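Local structure of ArtJ (2PVU) at residues Lys252-Glu255 with Ile256-Trp260; Thr111-Arg114 with Lys115-Tyr118; Glu176-Val179 with Val180-Glu184; Ala161-Leu165 with Phe166-Pro170; Ala73-Ala77 with Ala78-Tyr82. The protein binds the basic amino acids arginine, lysine and histidine and probably delivers them to its cognate ATP-binding cassette transporter, Art(MP)2. One frame throughout, in Å; residues are numbered along the deposited sequence.

Contact 1: Lys252-Glu255 with Ile256-Trp260; sequences KYTE and IYKKW
Lys252 to Glu255 and Ile256 to Trp260 form one continuous alpha-helix, each carbonyl of the first four residues accepting from the amide four places on, as from Ile256 N to Lys252 O at 3.0 Å and a nearly straight 174°. One turn apart and with the same first torsion, CG anti to the backbone N, the rings of Tyr253 and Tyr257 leave the helix on the same flank; CE2 of Tyr253 rests 4.2 Å from CB of Tyr257. Tyrosine suits position 253, since its ring is buried while its OH is hydrogen-bonded to Tyr124 O. Ile256, branched and apolar, fills a buried place: its CD1 lies 4.0 Å from CG of Lys252, whose chain bends at chi2 (75°), so that the methylenes, not the ammonium, meet the isoleucine. The ammonium ends near Glu255, where Lys252 NZ and Glu255 OE1 make a long, weak salt bridge of 3.9 Å. Lys258 runs beside Thr254; here its methylenes lie against a polar atom, CG being 3.1 Å from Thr254 O, while its NZ makes a weak, long ion pair with Glu264. Lys259 sends its ammonium to a salt bridge with Asp69, which also accepts from Trp260 NE1. The helix packs Lys252 and Ile256 against helix 66-78, while Tyr253 leans on Val247 and Ile248 of helix 237-249.

Contact 2: Thr111-Arg114 with Lys115-Tyr118; sequences TDER and KQSY. With LYS (lysine), chain E; SO4 (sulfate ion), chain D.
Arg114 turns CG beside its backbone N (chi1 -75°) and then runs extended to NE, a reach that carries the guanidinium into the ligand pocket, while its carbonyl stays behind to take the amides of Ser117 and Tyr118. The guanidinium meets the carboxylate of the bound lysine edge-on and in plane: NH1 gives a 2.8 Å bond to the ligand's OXT, and NH2 one of 2.9 Å to its O. This two-pronged grip fixes how the carboxylate is turned, the reason arginine suits the site. NH1 also hydrogen-bonds Thr109 O, helping to hold the group. Behind it, Thr111 caps the short, weakly bonded helix, its OG1 accepting from Arg114 N at 3.1 Å. At the same helix start a sulfate ion, probably from the crystallisation liquor, accepts from Glu113 N. Arg114 O receives Tyr118 N at 2.9 Å, nearly in line with the carbonyl, and Ser117 N from above its plane. A water bridges Glu113 O and Ser117 OG. Lys115 lays CD 3.5 Å from Thr111 O. The turn leads into strand 118-120, where Phe120 touches Arg114 and Lys115, and it packs on helix 89-98 through Trp89, Leu96 and Gln97.

Contact 3: Glu176-Val179 with Val180-Glu184; sequences ETTV and VAIME
An N-capped helix start is the motif here: Thr177 is the N-cap of helix 178-186, and its OG1 accepts from Val180 N at 3.1 Å with an N-H...O angle of 165°. A chi1 of 62° tucks OG1 over the backbone, within reach of that amide. Threonine suits the place, supplying an acceptor for an N-H of the first turn, which has no earlier helical carbonyl to use. The same oxygen also lies against the methyl CG2 of Val180, at 3.4 Å. Thr177 O takes only a weak bond from Ala181 N, and regular bonding sets in with Ile182 N to Thr178 O, 3.0 Å. Ala181 is small enough to sit against Phe175 of strand 172-175, and Val180 touches the same phenylalanine. On the exposed flank Met183 follows Val179 one turn on, but the methionine has two conformers, so the touch between their side chains is provisional. Thr178 is buried near the bound lysine and splits its two branches. Its OG1 hydrogen-bonds Gln153 OE1, the same oxygen that is bonded to the ligand, so Thr178 probably acts as a second-shell residue that helps position this glutamine of the pocket. The other branch, the methyl CG2 of Thr178, meets CD1 of Ile182 at 4.1 Å.

Contact 4: Ala161-Leu165 with Phe166-Pro170; sequences AAEKL and FGKGP
Phe166 folds its ring back over Leu165, whose CB sits above the centre of one face. This is a CH-pi contact, with the carbon 3.7 Å from the ring centroid and only 12° off the normal. The aromatic group reaches that position because a chi1 of -49° turns the ring back on the amide side. Leu165 has the same kind of first torsion, and its side chain runs along with the ring; its CD1 extends the contact to CE2 of Phe166, 3.9 Å off. Beyond the pair, Phe166 touches Leu145 and Leu165 touches Ala142, both in loops. With an alanine in place of Phe166, CB of Leu165 would probably lose its aromatic cover and a gap is likely to open toward Leu145.

The other pair is polar. Glu163 and Lys168 both have extended chains, and the carboxylate end of Glu163 lies against the methylenes of Lys168, OE2 being 3.6 Å from CG. The ammonium goes on past, leaving Lys168 NZ 5.0 Å from Glu163 OE1, so the charges do not join; OE2 hydrogen-bonds Gln159 NE2. Between the pairs the helix ends: Phe166 N still bonds to Ala162 O, and Gly167 N to Glu163 O at 2.7 Å. Gly167 has a positive phi, 85°, and at its backbone angles a CB would collide with the carbonyl oxygen of the residue before, a need that glycine answers. The chemistry thus implies an end to helix 157-166 closed by backbone bonds, with an apolar contact beside it and opposite charges offering at most a loose, probably solvent-screened attraction.

Contact 5: Ala73-Ala77 with Ala78-Tyr82; sequences AVMKA and AGLDY
Met75 lays its whole side chain against the residues that follow its own helix. CB starts close to the Tyr82 ring, 3.5 Å from CD2. CG, which chi1 (-59°) sets beside the backbone N, stands over one face of that ring toward its rim, in a CH-pi contact 4.1 Å from the centroid. SD comes next, at 4.1 Å from CD1 of Leu80. Bends at chi2 and chi3 curl the tip back, so that CE lies between Leu80 CD1, at 3.9 Å, and Tyr82 CB, at 3.8 Å. A flexible, unbranched apolar chain suits this bent path; an alanine here would probably leave the Tyr82 face and Leu80 without their shared partner and open a gap between them. The backbone closes the helix with a Schellman motif: Leu80 N bonds to Met75 O at 2.9 Å, and Gly79 N to Lys76 O. Gly79 suits the positive phi (66°) that this turn requires. The Tyr82 hydroxyl bonds to Asp72, which also forms a salt bridge with Lys76. Helix 66-78 thereby turns into strand 82-86, with Met75 and Tyr82 packed on Val44 of strand 44-48, and Val74, Ala77 and Ala78 against Ala243 of helix 237-249.

Overall arrangement
Contacts 1 and 5 belong together: their helices pack where Ala73 CB meets Ile256 CD1 at 4.0 Å, and helix 237-249 borders both. Contacts 4 and 5 lie on opposite sides of the chain's centre, about 40 Å apart between centres; each ends a helix with a positive-phi glycine, but only contact 5 makes a Schellman motif, and contact 4 is the more superficial. Contacts 2 and 3 both hold a threonine N-cap and serve the ligand differently, the first by direct hydrogen bonds from Arg114 to its carboxylate, the second through Gln153. Contacts 1, 2, 3 and 5 mix buried and exposed residues, with most charged residues exposed and several apolar ones buried, Arg114 being a charged residue that is buried.

Contact 1: Lys252-Glu255 with Ile256-Trp260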
# COMPACT_ATOMS: atom_id res chain seq x y z
N LYS A 252 -14.73 -14.45 4.37
CA LYS A 252 -13.61 -14.66 3.43
C LYS A 252 -12.54 -13.61 3.68
O LYS A 252 -11.35 -13.91 3.63
CB LYS A 252 -14.10 -14.63 1.97
CG LYS A 252 -12.99 -14.82 0.91
CD LYS A 252 -12.55 -16.29 0.86
CE LYS A 252 -11.35 -16.48 -0.07
NZ LYS A 252 -10.98 -17.92 -0.15
N TYR A 253 -12.96 -12.37 3.94
CA TYR A 253 -11.99 -11.33 4.28
C TYR A 253 -11.16 -11.77 5.49
O TYR A 253 -9.93 -11.70 5.46
CB TYR A 253 -12.68 -10.00 4.61
CG TYR A 253 -11.70 -8.90 5.00
CD1 TYR A 253 -11.30 -7.94 4.06
CD2 TYR A 253 -11.19 -8.79 6.30
CE1 TYR A 253 -10.43 -6.90 4.41
CE2 TYR A 253 -10.29 -7.75 6.66
CZ TYR A 253 -9.92 -6.81 5.71
OH TYR A 253 -9.03 -5.79 6.04
N THR A 254 -11.81 -12.22 6.55
CA THR A 254 -11.00 -12.65 7.70
C THR A 254 -10.12 -13.87 7.48
O THR A 254 -9.02 -13.92 8.05
CB THR A 254 -11.68 -12.59 9.08
OG1 THR A 254 -11.69 -13.87 9.75
CG2 THR A 254 -12.97 -11.93 9.02
N GLU A 255 -10.56 -14.82 6.65
CA GLU A 255 -9.68 -15.96 6.26
C GLU A 255 -8.41 -15.44 5.58
O GLU A 255 -7.31 -15.86 5.94
CB GLU A 255 -10.37 -16.96 5.33
CG GLU A 255 -11.58 -17.69 5.88
CD GLU A 255 -12.38 -18.40 4.75
OE1 GLU A 255 -11.82 -18.55 3.62
OE2 GLU A 255 -13.55 -18.79 4.99
N ILE A 256 -8.57 -14.55 4.59
CA ILE A 256 -7.43 -13.93 3.90
C ILE A 256 -6.55 -13.14 4.88
O ILE A 256 -5.32 -13.28 4.86
CB ILE A 256 -7.88 -13.02 2.74
CG1 ILE A 256 -8.69 -13.83 1.72
CG2 ILE A 256 -6.63 -12.41 2.07
CD1 ILE A 256 -9.48 -12.98 0.70
N TYR A 257 -7.18 -12.32 5.71
CA TYR A 257 -6.45 -11.53 6.71
C TYR A 257 -5.61 -12.42 7.63
O TYR A 257 -4.44 -12.15 7.93
CB TYR A 257 -7.41 -10.67 7.55
CG TYR A 257 -6.67 -9.71 8.43
CD1 TYR A 257 -6.33 -8.42 7.97
CD2 TYR A 257 -6.24 -10.10 9.71
CE1 TYR A 257 -5.62 -7.54 8.80
CE2 TYR A 257 -5.51 -9.25 10.52
CZ TYR A 257 -5.24 -7.97 10.08
OH TYR A 257 -4.51 -7.16 10.93
N LYS A 258 -6.22 -13.50 8.12
CA LYS A 258 -5.50 -14.41 9.00
C LYS A 258 -4.34 -15.12 8.30
O LYS A 258 -3.29 -15.38 8.92
CB LYS A 258 -6.45 -15.43 9.58
CG LYS A 258 -7.42 -14.82 10.59
CD LYS A 258 -8.02 -15.91 11.48
CE LYS A 258 -9.15 -16.66 10.81
NZ LYS A 258 -9.75 -17.69 11.73
N LYS A 259 -4.55 -15.50 7.04
CA LYS A 259 -3.48 -16.07 6.21
C LYS A 259 -2.24 -15.20 6.27
O LYS A 259 -1.15 -15.68 6.57
CB LYS A 259 -3.95 -16.23 4.76
CG LYS A 259 -2.95 -16.96 3.86
CD LYS A 259 -3.46 -16.97 2.41
CE LYS A 259 -2.39 -17.53 1.49
NZ LYS A 259 -2.73 -17.27 0.06
N TRP A 260 -2.42 -13.90 6.06
CA TRP A 260 -1.30 -13.00 5.87
C TRP A 260 -0.74 -12.40 7.16
O TRP A 260 0.45 -12.08 7.22
CB TRP A 260 -1.66 -11.92 4.83
CG TRP A 260 -1.76 -12.56 3.47
CD1 TRP A 260 -2.89 -13.00 2.84
CD2 TRP A 260 -0.66 -12.90 2.60
NE1 TRP A 260 -2.57 -13.58 1.63
CE2 TRP A 260 -1.21 -13.53 1.46
CE3 TRP A 260 0.74 -12.72 2.68
CZ2 TRP A 260 -0.41 -13.99 0.38
CZ3 TRP A 260 1.54 -13.20 1.60
CH2 TRP A 260 0.96 -13.81 0.47

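Contact 2: Thr111-Arg114 with Lys115-Tyr118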
# COMPACT_ATOMS: atom_id res chain seq x y z
N THR A 111 -7.15 9.31 -0.13
CA THR A 111 -6.91 10.69 0.36
C THR A 111 -7.74 11.69 -0.39
O THR A 111 -8.17 11.42 -1.52
CB THR A 111 -5.44 11.17 0.22
OG1 THR A 111 -5.09 11.28 -1.16
CG2 THR A 111 -4.49 10.20 0.93
N ASP A 112 -7.98 12.85 0.22
CA ASP A 112 -8.84 13.84 -0.43
C ASP A 112 -8.24 14.31 -1.73
O ASP A 112 -8.96 14.52 -2.72
CB ASP A 112 -9.07 15.03 0.51
CG ASP A 112 -10.15 14.74 1.56
OD1 ASP A 112 -10.86 13.71 1.43
OD2 ASP A 112 -10.30 15.56 2.49
N GLU A 113 -6.94 14.49 -1.73
CA GLU A 113 -6.27 14.95 -2.94
C GLU A 113 -6.39 13.94 -4.06
O GLU A 113 -6.65 14.31 -5.19
CB GLU A 113 -4.80 15.23 -2.69
CG GLU A 113 -4.17 15.94 -3.88
CD GLU A 113 -2.81 15.40 -4.18
OE1 GLU A 113 -1.85 16.17 -3.94
OE2 GLU A 113 -2.70 14.21 -4.63
N ARG A 114 -6.19 12.65 -3.76
CA ARG A 114 -6.39 11.62 -4.78
C ARG A 114 -7.82 11.49 -5.27
O ARG A 114 -8.03 11.14 -6.42
CB ARG A 114 -5.88 10.27 -4.28
CG ARG A 114 -4.36 10.21 -4.31
CD ARG A 114 -3.87 9.04 -3.46
NE ARG A 114 -2.39 8.91 -3.44
CZ ARG A 114 -1.73 8.01 -2.71
NH1 ARG A 114 -2.38 7.19 -1.90
NH2 ARG A 114 -0.39 7.94 -2.78
N LYS A 115 -8.80 11.75 -4.40
CA LYS A 115 -10.22 11.71 -4.82
C LYS A 115 -10.54 12.82 -5.84
O LYS A 115 -11.59 12.79 -6.50
CB LYS A 115 -11.15 11.83 -3.59
CG LYS A 115 -11.21 10.58 -2.74
CD LYS A 115 -11.60 10.96 -1.32
CE LYS A 115 -12.99 10.62 -0.97
NZ LYS A 115 -13.06 10.49 0.51
N GLN A 116 -9.65 13.81 -5.97
CA GLN A 116 -9.86 14.83 -7.00
C GLN A 116 -9.69 14.25 -8.40
O GLN A 116 -10.27 14.75 -9.36
CB GLN A 116 -8.90 15.99 -6.83
CG GLN A 116 -9.26 16.90 -5.69
CD GLN A 116 -8.24 18.01 -5.52
OE1 GLN A 116 -7.13 17.97 -6.10
NE2 GLN A 116 -8.60 19.01 -4.73
N SER A 117 -8.89 13.20 -8.50
CA SER A 117 -8.52 12.64 -9.80
C SER A 117 -9.00 11.22 -10.02
O SER A 117 -9.10 10.78 -11.17
CB SER A 117 -7.00 12.69 -9.98
OG SER A 117 -6.59 14.03 -10.18
N TYR A 118 -9.30 10.51 -8.94
CA TYR A 118 -9.67 9.09 -9.02
C TYR A 118 -10.86 8.82 -8.12
O TYR A 118 -11.22 9.67 -7.29
CB TYR A 118 -8.51 8.18 -8.56
CG TYR A 118 -7.20 8.54 -9.20
CD1 TYR A 118 -6.89 8.14 -10.51
CD2 TYR A 118 -6.26 9.29 -8.50
CE1 TYR A 118 -5.66 8.48 -11.12
CE2 TYR A 118 -5.03 9.64 -9.09
CZ TYR A 118 -4.75 9.24 -10.39
OH TYR A 118 -3.52 9.61 -10.93
N LYS E . -0.29 3.62 1.42
CA LYS E . 0.75 4.58 0.94
C LYS E . 0.16 5.44 -0.19
O LYS E . 0.79 6.38 -0.65
CB LYS E . 1.97 3.83 0.41
CG LYS E . 1.60 2.87 -0.74
CD LYS E . 2.84 2.50 -1.58
CE LYS E . 2.58 1.21 -2.33
NZ LYS E . 3.73 0.90 -3.35
OXT LYS E . -0.96 5.17 -0.68
S SO4 D . -4.45 15.03 1.31
O1 SO4 D . -3.21 14.65 0.61
O2 SO4 D . -4.38 16.46 1.63
O3 SO4 D . -4.60 14.31 2.58
O4 SO4 D . -5.60 14.79 0.47
O HOH W 1 -5.22 14.33 -7.70

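Contact 3: Glu176-Val179 with Val180-Glu184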
# COMPACT_ATOMS: atom_id res chain seq x y z
N GLU A 176 11.47 4.71 -6.70
CA GLU A 176 10.29 4.24 -7.45
C GLU A 176 9.61 3.04 -6.79
O GLU A 176 8.42 2.80 -7.06
CB GLU A 176 10.68 3.91 -8.92
CG GLU A 176 9.53 3.43 -9.80
CD GLU A 176 8.34 4.36 -9.83
OE1 GLU A 176 8.50 5.61 -9.68
OE2 GLU A 176 7.24 3.82 -10.04
N THR A 177 10.34 2.31 -5.95
CA THR A 177 9.74 1.25 -5.10
C THR A 177 10.12 1.45 -3.64
O THR A 177 11.20 2.00 -3.33
CB THR A 177 10.17 -0.15 -5.52
OG1 THR A 177 11.59 -0.29 -5.38
CG2 THR A 177 9.78 -0.45 -6.97
N THR A 178 9.26 0.95 -2.75
CA THR A 178 9.63 0.87 -1.33
C THR A 178 10.81 -0.10 -1.13
O THR A 178 11.63 0.09 -0.22
CB THR A 178 8.40 0.44 -0.52
OG1 THR A 178 7.43 1.44 -0.74
CG2 THR A 178 8.70 0.30 1.03
N VAL A 179 10.92 -1.12 -1.99
CA VAL A 179 12.04 -2.07 -1.90
C VAL A 179 13.38 -1.32 -1.96
O VAL A 179 14.26 -1.53 -1.12
CB VAL A 179 11.99 -3.13 -3.05
CG1 VAL A 179 13.35 -3.88 -3.13
CG2 VAL A 179 10.85 -4.12 -2.81
N VAL A 180 13.53 -0.45 -2.95
CA VAL A 180 14.76 0.37 -3.10
C VAL A 180 14.99 1.36 -1.95
O VAL A 180 16.13 1.55 -1.51
CB VAL A 180 14.82 1.05 -4.47
CG1 VAL A 180 15.99 2.07 -4.52
CG2 VAL A 180 14.98 -0.00 -5.57
N ALA A 181 13.92 2.00 -1.46
CA ALA A 181 14.01 2.80 -0.23
C ALA A 181 14.68 2.03 0.90
O ALA A 181 15.59 2.55 1.56
CB ALA A 181 12.56 3.33 0.20
N ILE A 182 14.20 0.81 1.16
CA ILE A 182 14.76 -0.04 2.22
C ILE A 182 16.23 -0.39 1.97
O ILE A 182 17.05 -0.30 2.88
CB ILE A 182 13.90 -1.32 2.43
CG1 ILE A 182 12.57 -0.94 3.10
CG2 ILE A 182 14.63 -2.35 3.30
CD1 ILE A 182 11.50 -1.99 2.96
N MET A 183 16.55 -0.75 0.73
CA MET A 183 17.93 -0.98 0.33
C MET A 183 18.83 0.21 0.63
O MET A 183 19.99 0.01 1.03
CB MET A 183 18.02 -1.38 -1.16
CG MET A 183 17.37 -2.72 -1.46
SD MET A 183 17.44 -3.27 -3.18
CE MET A 183 17.14 -5.02 -2.91
N GLU A 184 18.32 1.44 0.42
CA GLU A 184 19.13 2.65 0.70
C GLU A 184 19.27 2.87 2.21
O GLU A 184 20.20 3.52 2.65
CB GLU A 184 18.54 3.92 0.03
CG GLU A 184 18.93 4.14 -1.45
CD GLU A 184 20.46 4.31 -1.70
OE1 GLU A 184 21.02 5.43 -1.60
OE2 GLU A 184 21.08 3.32 -2.07

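Contact 4: Ala161-Leu165 with Phe166-Pro170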
# COMPACT_ATOMS: atom_id res chain seq x y z
N ALA A 161 4.08 12.73 4.52
CA ALA A 161 4.31 12.97 5.93
C ALA A 161 5.70 13.62 6.15
O ALA A 161 5.84 14.53 6.97
CB ALA A 161 4.15 11.68 6.76
N ALA A 162 6.72 13.18 5.38
CA ALA A 162 8.07 13.69 5.54
C ALA A 162 8.08 15.18 5.14
O ALA A 162 8.67 16.01 5.82
CB ALA A 162 9.05 12.85 4.69
N GLU A 163 7.39 15.50 4.05
CA GLU A 163 7.36 16.89 3.57
C GLU A 163 6.57 17.78 4.50
O GLU A 163 6.96 18.92 4.72
CB GLU A 163 6.80 16.96 2.16
CG GLU A 163 7.74 16.31 1.16
CD GLU A 163 7.22 16.26 -0.24
OE1 GLU A 163 6.00 16.37 -0.41
OE2 GLU A 163 8.03 16.10 -1.19
N LYS A 164 5.48 17.26 5.05
CA LYS A 164 4.67 18.01 6.02
C LYS A 164 5.44 18.32 7.30
O LYS A 164 5.27 19.40 7.86
CB LYS A 164 3.41 17.22 6.38
CG LYS A 164 2.20 17.59 5.55
CD LYS A 164 1.07 16.58 5.76
CE LYS A 164 -0.20 16.98 5.00
NZ LYS A 164 0.12 17.94 3.90
N LEU A 165 6.25 17.37 7.76
CA LEU A 165 7.02 17.51 9.00
C LEU A 165 8.24 18.41 8.86
O LEU A 165 8.59 19.12 9.81
CB LEU A 165 7.48 16.15 9.52
CG LEU A 165 6.44 15.15 10.07
CD1 LEU A 165 7.11 13.81 10.32
CD2 LEU A 165 5.73 15.66 11.34
N PHE A 166 8.89 18.37 7.69
CA PHE A 166 10.21 19.01 7.51
C PHE A 166 10.30 19.99 6.34
O PHE A 166 11.29 20.73 6.22
CB PHE A 166 11.29 17.94 7.36
CG PHE A 166 11.23 16.88 8.43
CD1 PHE A 166 11.50 17.21 9.77
CD2 PHE A 166 10.86 15.58 8.12
CE1 PHE A 166 11.42 16.25 10.76
CE2 PHE A 166 10.78 14.61 9.11
CZ PHE A 166 11.06 14.94 10.41
N GLY A 167 9.28 20.01 5.50
CA GLY A 167 9.30 20.79 4.27
C GLY A 167 9.96 20.01 3.15
O GLY A 167 10.70 19.04 3.39
N LYS A 168 9.69 20.41 1.92
CA LYS A 168 10.31 19.78 0.76
C LYS A 168 11.78 20.12 0.71
O LYS A 168 12.17 21.23 1.05
CB LYS A 168 9.64 20.28 -0.51
CG LYS A 168 8.28 19.71 -0.74
CD LYS A 168 7.55 20.44 -1.86
CE LYS A 168 6.16 19.85 -2.06
NZ LYS A 168 5.40 20.50 -3.16
N GLY A 169 12.60 19.17 0.28
CA GLY A 169 14.03 19.44 0.07
C GLY A 169 14.82 18.19 -0.27
O GLY A 169 14.25 17.09 -0.27
N PRO A 170 16.13 18.36 -0.57
CA PRO A 170 17.04 17.24 -0.90
C PRO A 170 17.20 16.17 0.19
O PRO A 170 17.58 15.04 -0.17
CB PRO A 170 18.39 17.93 -1.17
CG PRO A 170 18.28 19.30 -0.54
CD PRO A 170 16.82 19.67 -0.65

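Contact 5: Ala73-Ala77 with Ala78-Tyr82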
# COMPACT_ATOMS: atom_id res chain seq x y z
N ALA A 73 -11.00 -12.71 -4.51
CA ALA A 73 -12.31 -12.88 -3.83
C ALA A 73 -13.32 -11.83 -4.28
O ALA A 73 -14.49 -12.12 -4.58
CB ALA A 73 -12.11 -12.76 -2.35
N VAL A 74 -12.86 -10.59 -4.29
CA VAL A 74 -13.74 -9.49 -4.66
C VAL A 74 -14.24 -9.62 -6.12
O VAL A 74 -15.45 -9.57 -6.37
CB VAL A 74 -13.05 -8.14 -4.37
CG1 VAL A 74 -13.73 -7.02 -5.06
CG2 VAL A 74 -13.00 -7.90 -2.81
N MET A 75 -13.33 -9.76 -7.09
CA MET A 75 -13.73 -9.87 -8.48
C MET A 75 -14.57 -11.12 -8.78
O MET A 75 -15.47 -11.08 -9.62
CB MET A 75 -12.51 -9.83 -9.39
CG MET A 75 -11.68 -8.52 -9.23
SD MET A 75 -12.54 -6.94 -9.50
CE MET A 75 -12.21 -6.79 -11.25
N LYS A 76 -14.33 -12.21 -8.06
CA LYS A 76 -15.18 -13.39 -8.20
C LYS A 76 -16.60 -13.14 -7.68
O LYS A 76 -17.58 -13.51 -8.35
CB LYS A 76 -14.52 -14.62 -7.56
CG LYS A 76 -13.39 -15.18 -8.44
CD LYS A 76 -12.62 -16.33 -7.83
CE LYS A 76 -11.69 -16.96 -8.88
NZ LYS A 76 -10.61 -17.81 -8.28
N ALA A 77 -16.70 -12.47 -6.53
CA ALA A 77 -18.00 -12.11 -5.95
C ALA A 77 -18.73 -11.13 -6.88
O ALA A 77 -19.97 -11.14 -6.97
CB ALA A 77 -17.83 -11.52 -4.54
N ALA A 78 -17.96 -10.31 -7.59
CA ALA A 78 -18.51 -9.29 -8.49
C ALA A 78 -18.89 -9.83 -9.88
O ALA A 78 -19.52 -9.11 -10.66
CB ALA A 78 -17.51 -8.14 -8.62
N GLY A 79 -18.52 -11.09 -10.15
CA GLY A 79 -18.74 -11.74 -11.45
C GLY A 79 -17.92 -11.11 -12.56
O GLY A 79 -18.36 -11.10 -13.72
N LEU A 80 -16.74 -10.57 -12.21
CA LEU A 80 -15.87 -9.87 -13.16
C LEU A 80 -14.60 -10.64 -13.48
O LEU A 80 -13.78 -10.90 -12.60
CB LEU A 80 -15.49 -8.49 -12.61
CG LEU A 80 -16.61 -7.50 -12.29
CD1 LEU A 80 -16.05 -6.29 -11.55
CD2 LEU A 80 -17.29 -7.07 -13.59
N ASP A 81 -14.41 -10.96 -14.76
CA ASP A 81 -13.13 -11.50 -15.21
C ASP A 81 -12.09 -10.40 -15.24
O ASP A 81 -12.39 -9.28 -15.63
CB ASP A 81 -13.26 -12.02 -16.62
CG ASP A 81 -12.73 -13.40 -16.75
OD1 ASP A 81 -13.44 -14.19 -17.41
OD2 ASP A 81 -11.66 -13.70 -16.18
N TYR A 82 -10.87 -10.75 -14.86
CA TYR A 82 -9.82 -9.75 -14.69
C TYR A 82 -8.41 -10.34 -14.89
O TYR A 82 -8.21 -11.59 -14.93
CB TYR A 82 -9.93 -9.07 -13.29
CG TYR A 82 -9.37 -9.93 -12.19
CD1 TYR A 82 -8.08 -9.70 -11.69
CD2 TYR A 82 -10.11 -11.00 -11.67
CE1 TYR A 82 -7.56 -10.53 -10.70
CE2 TYR A 82 -9.60 -11.82 -10.67
CZ TYR A 82 -8.32 -11.58 -10.20
OH TYR A 82 -7.78 -12.40 -9.23